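Local structure of octopine dehydrogenase (Pecten maximus, 3C7D) at residues 51-56 and 155-160; 248-253 and 272-277. The protein catalyses the reductive condensation of L-arginine with pyruvate to D-octopine, using NADH as the reductant and regenerating NAD(+). All coordinates share one frame; numbering follows the deposited sequence.

Contact 1. Residues 51-56 and 155-160; sequences LTVIVN and RKVEVL
Thr52 and Val157 are joined in one of five backbone hydrogen bonds that make strands 51-56 and 156-159 parallel neighbours in the mixed sheet of the NAD-binding, Rossmann-type part of the protein. The N-to-C directions of the two strands differ by only 16°. Thr52 and Ile54 each use both N-H and C=O: Thr52 N donates to Arg155 O (3.0 Å) and Thr52 O accepts from Val157 N (3.1 Å), while Ile54 N donates to Val157 O and Ile54 O accepts from Val159 N. The alternate residue Val53 turns its backbone to strand 62-67, bonding Val65, and Glu158 likewise bonds Arg149, so each strand also bonds a further neighbour on its outer edge.

Valines suit the face they share, since beta-branched side chains fit extended backbone. Val53 and Val157 lie side by side, CG2 against CG1 at 3.8 Å; Val157 CG1 sits between its own N and carbonyl carbon (chi1 66°), which also brings it to 3.7 Å from Thr52 O. Val159 CG2 reaches obliquely to Val53 CG1, and helix 12-22 covers Val157 and Val159 through Thr16. On the other face Ile54 CD1 rests on the aliphatic CG of Lys156 at 3.7 Å, short of where that chain bends at chi3 and chi4. The Arg155 guanidinium is engaged outside the pair of strands, NH1 in a salt bridge with Asp49 and a hydrogen bond to Ala45 O. At the far end Val159 O accepts Asn56 N at 3.1 Å, nearly straight at 173°, and a weak second bond from Asn56 ND2 at 3.3 Å.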
loop_
_atom_site.group_PDB
_atom_site.type_symbol
_atom_site.label_atom_id
_atom_site.label_comp_id
_atom_site.label_asym_id
_atom_site.label_seq_id
_atom_site.Cartn_x
_atom_site.Cartn_y
_atom_site.Cartn_z
ATOM N N LEU A 51 -13.723 1.895 22.243
ATOM C CA LEU A 51 -13.077 1.008 21.284
ATOM C C LEU A 51 -11.834 0.386 21.915
ATOM O O LEU A 51 -11.078 1.064 22.614
ATOM C CB LEU A 51 -12.719 1.780 20.010
ATOM C CG LEU A 51 -12.180 1.050 18.774
ATOM C CD1 LEU A 51 -13.206 0.070 18.206
ATOM C CD2 LEU A 51 -11.764 2.061 17.714
ATOM N N THR A 52 -11.630 -0.905 21.660
ATOM C CA THR A 52 -10.579 -1.669 22.326
ATOM C C THR A 52 -9.556 -2.228 21.341
ATOM O O THR A 52 -9.919 -2.808 20.316
ATOM C CB THR A 52 -11.174 -2.828 23.162
ATOM O OG1 THR A 52 -12.392 -2.402 23.788
ATOM C CG2 THR A 52 -10.188 -3.284 24.233
ATOM N N VAL A 53 -8.278 -2.040 21.669
ATOM C CA VAL A 53 -7.163 -2.590 20.896
ATOM C C VAL A 53 -6.322 -3.513 21.784
ATOM O O VAL A 53 -5.767 -3.076 22.798
ATOM C CB VAL A 53 -6.257 -1.470 20.302
ATOM C CG1 VAL A 53 -5.107 -2.067 19.498
ATOM C CG2 VAL A 53 -7.064 -0.516 19.436
ATOM N N ILE A 54 -6.237 -4.788 21.403
ATOM C CA ILE A 54 -5.433 -5.762 22.142
ATOM C C ILE A 54 -4.101 -5.999 21.426
ATOM O O ILE A 54 -4.067 -6.513 20.306
ATOM C CB ILE A 54 -6.185 -7.108 22.371
ATOM C CG1 ILE A 54 -7.465 -6.901 23.184
ATOM C CG2 ILE A 54 -5.302 -8.111 23.095
ATOM C CD1 ILE A 54 -8.716 -6.854 22.350
ATOM N N VAL A 55 -3.010 -5.621 22.087
ATOM C CA VAL A 55 -1.674 -5.703 21.502
ATOM C C VAL A 55 -0.833 -6.779 22.180
ATOM O O VAL A 55 -0.661 -6.761 23.399
ATOM C CB VAL A 55 -0.922 -4.345 21.601
ATOM C CG1 VAL A 55 0.410 -4.400 20.853
ATOM C CG2 VAL A 55 -1.786 -3.204 21.078
ATOM N N ASN A 56 -0.321 -7.713 21.382
ATOM C CA ASN A 56 0.710 -8.641 21.835
ATOM C C ASN A 56 2.068 -7.965 21.673
ATOM O O ASN A 56 2.451 -7.594 20.562
ATOM C CB ASN A 56 0.651 -9.953 21.047
ATOM C CG ASN A 56 -0.617 -10.750 21.325
ATOM O OD1 ASN A 56 -0.814 -11.265 22.429
ATOM N ND2 ASN A 56 -1.475 -10.866 20.316
ATOM N N ARG A 155 -15.969 -2.582 17.684
ATOM C CA ARG A 155 -15.742 -2.642 19.126
ATOM C C ARG A 155 -14.360 -3.156 19.515
ATOM O O ARG A 155 -13.764 -2.669 20.474
ATOM C CB ARG A 155 -16.804 -3.526 19.799
ATOM C CG ARG A 155 -18.254 -3.147 19.511
ATOM C CD ARG A 155 -19.223 -4.036 20.277
ATOM N NE ARG A 155 -18.990 -3.986 21.720
ATOM C CZ ARG A 155 -19.448 -3.035 22.530
ATOM N NH1 ARG A 155 -20.178 -2.029 22.054
ATOM N NH2 ARG A 155 -19.170 -3.086 23.825
ATOM N N LYS A 156 -13.860 -4.147 18.783
ATOM C CA LYS A 156 -12.667 -4.870 19.209
ATOM C C LYS A 156 -11.771 -5.267 18.035
ATOM O O LYS A 156 -12.237 -5.840 17.043
ATOM C CB LYS A 156 -13.085 -6.110 20.002
ATOM C CG LYS A 156 -12.133 -6.520 21.109
ATOM C CD LYS A 156 -12.520 -7.875 21.715
ATOM C CE LYS A 156 -13.783 -7.799 22.576
ATOM N NZ LYS A 156 -13.558 -7.073 23.857
ATOM N N VAL A 157 -10.482 -4.950 18.163
ATOM C CA VAL A 157 -9.473 -5.318 17.167
ATOM C C VAL A 157 -8.208 -5.837 17.858
ATOM O O VAL A 157 -7.835 -5.354 18.930
ATOM C CB VAL A 157 -9.167 -4.143 16.183
ATOM C CG1 VAL A 157 -8.506 -2.963 16.900
ATOM C CG2 VAL A 157 -8.331 -4.617 14.990
ATOM N N GLU A 158 -7.569 -6.830 17.244
ATOM C CA GLU A 158 -6.395 -7.478 17.823
ATOM C C GLU A 158 -5.145 -7.212 16.996
ATOM O O GLU A 158 -5.140 -7.421 15.782
ATOM C CB GLU A 158 -6.629 -8.987 17.946
ATOM C CG GLU A 158 -5.509 -9.761 18.633
ATOM C CD GLU A 158 -5.860 -11.223 18.874
ATOM O OE1 GLU A 158 -6.533 -11.834 18.015
ATOM O OE2 GLU A 158 -5.461 -11.764 19.926
ATOM N N VAL A 159 -4.095 -6.750 17.667
ATOM C CA VAL A 159 -2.779 -6.624 17.060
ATOM C C VAL A 159 -1.969 -7.861 17.434
ATOM O O VAL A 159 -1.570 -8.025 18.590
ATOM C CB VAL A 159 -2.043 -5.333 17.520
ATOM C CG1 VAL A 159 -0.654 -5.245 16.894
ATOM C CG2 VAL A 159 -2.852 -4.097 17.165
ATOM N N LEU A 160 -1.757 -8.736 16.452
ATOM C CA LEU A 160 -0.954 -9.948 16.632
ATOM C C LEU A 160 0.518 -9.603 16.830
ATOM O O LEU A 160 1.232 -10.285 17.572
ATOM C CB LEU A 160 -1.097 -10.891 15.426
ATOM C CG LEU A 160 -2.382 -11.683 15.122
ATOM C CD1 LEU A 160 -2.987 -12.330 16.362
ATOM C CD2 LEU A 160 -3.423 -10.846 14.378
#

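Contact 2. Residues 248-253 and 272-277; sequences ACSNEC and VKDIYQ
Ser250 points from helix 240-263 at the loop backbone of Asp274 and Ile275, and its hydroxyl is the polar centre of the contact. With OG anti to the N of Ser250 (chi1 168°), the oxygen accepts Ile275 N at 3.0 Å and donates a weak bond to Asp274 OD1 at 3.4 Å. A serine fits because its short side chain lets the loop come close, its CA lying 5.8 Å from that of Asp274.

Beside the hydroxyl, Ile275 presents its CG2 branch to Ser250 CB at 3.8 Å, so an apolar touch flanks the polar one. Asn251 and Asp274 meet at a slant, amide and carboxylate planes turned 71° apart. Val272 CG1 lies 4.1 Å from Cys253 O, and the side chain also packs on Ala257 of the same helix and Ile205 of helix 200-206. The Lys273 side chain touches Met206, an L-arginine-binding residue.

Replacing Ser250 by an alanine removes the hydroxyl, which would probably leave the Ile275 N-H without this acceptor and Asp274 OD1 without its weak donor. One hydroxyl acting as both acceptor and donor thus ties a loop lacking regular secondary structure to the side of a long helix.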
loop_
_atom_site.group_PDB
_atom_site.type_symbol
_atom_site.label_atom_id
_atom_site.label_comp_id
_atom_site.label_asym_id
_atom_site.label_seq_id
_atom_site.Cartn_x
_atom_site.Cartn_y
_atom_site.Cartn_z
ATOM N N ALA A 248 16.120 -11.119 -10.581
ATOM C CA ALA A 248 15.965 -10.484 -11.885
ATOM C C ALA A 248 15.093 -9.227 -11.807
ATOM O O ALA A 248 15.501 -8.155 -12.260
ATOM C CB ALA A 248 15.389 -11.477 -12.887
ATOM N N CYS A 249 13.908 -9.365 -11.214
ATOM C CA CYS A 249 12.950 -8.265 -11.084
ATOM C C CYS A 249 13.444 -7.135 -10.179
ATOM O O CYS A 249 13.090 -5.972 -10.385
ATOM C CB CYS A 249 11.613 -8.789 -10.560
ATOM S SG CYS A 249 10.745 -9.902 -11.676
ATOM N N SER A 250 14.247 -7.493 -9.178
ATOM C CA SER A 250 14.846 -6.537 -8.247
ATOM C C SER A 250 15.938 -5.709 -8.925
ATOM O O SER A 250 16.087 -4.517 -8.640
ATOM C CB SER A 250 15.416 -7.277 -7.035
ATOM O OG SER A 250 16.231 -6.433 -6.244
ATOM N N ASN A 251 16.703 -6.351 -9.807
ATOM C CA ASN A 251 17.709 -5.663 -10.619
ATOM C C ASN A 251 17.062 -4.675 -11.582
ATOM O O ASN A 251 17.560 -3.564 -11.772
ATOM C CB ASN A 251 18.576 -6.669 -11.388
ATOM C CG ASN A 251 19.426 -7.541 -10.470
ATOM O OD1 ASN A 251 19.645 -7.215 -9.298
ATOM N ND2 ASN A 251 19.908 -8.658 -11.004
ATOM N N GLU A 252 15.944 -5.089 -12.177
ATOM C CA GLU A 252 15.149 -4.227 -13.048
ATOM C C GLU A 252 14.653 -2.990 -12.290
ATOM O O GLU A 252 14.585 -1.894 -12.851
ATOM C CB GLU A 252 13.984 -5.011 -13.661
ATOM C CG GLU A 252 14.419 -6.054 -14.699
ATOM C CD GLU A 252 13.271 -6.888 -15.263
ATOM O OE1 GLU A 252 12.135 -6.802 -14.751
ATOM O OE2 GLU A 252 13.512 -7.644 -16.228
ATOM N N CYS A 253 14.333 -3.177 -11.010
ATOM C CA CYS A 253 13.974 -2.078 -10.116
ATOM C C CYS A 253 15.101 -1.056 -9.990
ATOM O O CYS A 253 14.858 0.152 -10.063
ATOM C CB CYS A 253 13.599 -2.618 -8.736
ATOM S SG CYS A 253 12.028 -3.496 -8.694
ATOM N N VAL A 272 17.094 2.520 -3.169
ATOM C CA VAL A 272 16.467 1.439 -3.883
ATOM C C VAL A 272 17.434 0.284 -4.072
ATOM O O VAL A 272 18.437 0.409 -4.736
ATOM C CB VAL A 272 16.004 1.911 -5.253
ATOM C CG1 VAL A 272 15.529 0.789 -6.107
ATOM C CG2 VAL A 272 15.018 3.012 -5.165
ATOM N N LYS A 273 17.068 -0.870 -3.530
ATOM C CA LYS A 273 17.955 -1.825 -2.888
ATOM C C LYS A 273 17.872 -3.105 -3.706
ATOM O O LYS A 273 17.014 -3.227 -4.559
ATOM C CB LYS A 273 17.449 -2.091 -1.473
ATOM C CG LYS A 273 18.317 -1.610 -0.365
ATOM C CD LYS A 273 17.526 -1.592 0.914
ATOM C CE LYS A 273 17.487 -0.226 1.604
ATOM N NZ LYS A 273 16.106 0.339 1.862
ATOM N N ASP A 274 18.742 -4.069 -3.433
ATOM C CA ASP A 274 18.448 -5.419 -3.892
ATOM C C ASP A 274 17.538 -6.071 -2.865
ATOM O O ASP A 274 17.624 -5.769 -1.672
ATOM C CB ASP A 274 19.730 -6.243 -4.021
ATOM C CG ASP A 274 20.344 -6.161 -5.405
ATOM O OD1 ASP A 274 19.615 -6.354 -6.406
ATOM O OD2 ASP A 274 21.568 -5.918 -5.486
ATOM N N ILE A 275 16.673 -6.968 -3.335
ATOM C CA ILE A 275 15.718 -7.659 -2.468
ATOM C C ILE A 275 16.408 -8.593 -1.461
ATOM O O ILE A 275 15.892 -8.816 -0.361
ATOM C CB ILE A 275 14.625 -8.399 -3.285
ATOM C CG1 ILE A 275 13.451 -8.788 -2.378
ATOM C CG2 ILE A 275 15.214 -9.602 -4.042
ATOM C CD1 ILE A 275 12.132 -8.913 -3.096
ATOM N N TYR A 276 17.572 -9.123 -1.841
ATOM C CA TYR A 276 18.403 -9.886 -0.917
ATOM C C TYR A 276 19.003 -8.958 0.131
ATOM O O TYR A 276 18.943 -9.243 1.324
ATOM C CB TYR A 276 19.507 -10.653 -1.654
ATOM C CG TYR A 276 20.522 -11.292 -0.728
ATOM C CD1 TYR A 276 20.120 -12.150 0.299
ATOM C CD2 TYR A 276 21.884 -11.043 -0.878
ATOM C CE1 TYR A 276 21.042 -12.732 1.157
ATOM C CE2 TYR A 276 22.819 -11.630 -0.027
ATOM C CZ TYR A 276 22.388 -12.475 0.985
ATOM O OH TYR A 276 23.303 -13.057 1.832
ATOM N N GLN A 277 19.567 -7.845 -0.330
ATOM C CA GLN A 277 20.145 -6.822 0.540
ATOM C C GLN A 277 19.086 -6.196 1.464
ATOM O O GLN A 277 19.416 -5.454 2.395
ATOM C CB GLN A 277 20.813 -5.747 -0.324
ATOM C CG GLN A 277 21.894 -4.924 0.363
ATOM C CD GLN A 277 22.376 -3.768 -0.500
ATOM O OE1 GLN A 277 22.648 -3.933 -1.692
ATOM N NE2 GLN A 277 22.482 -2.588 0.103
#

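In the fold
Contact 1 closes before contact 2 opens along the chain, and the two do not touch: their centres are 35 Å apart and their nearest atoms about 23 Å. They share no helix or sheet. Contact 1 belongs to the large mixed sheet of the nucleotide-binding part, where the side chain of Leu160 is about 6 Å from the bound NAD. Contact 2 lies in the alpha-helical domain, joining helix 240-263 to the loop that follows it, with the side chain of Ile275 about 9 Å from the bound pyruvate. Contact 1 thus lies by the cofactor and contact 2 is the nearer to pyruvate, consistent with reactants that meet between the two parts of the enzyme.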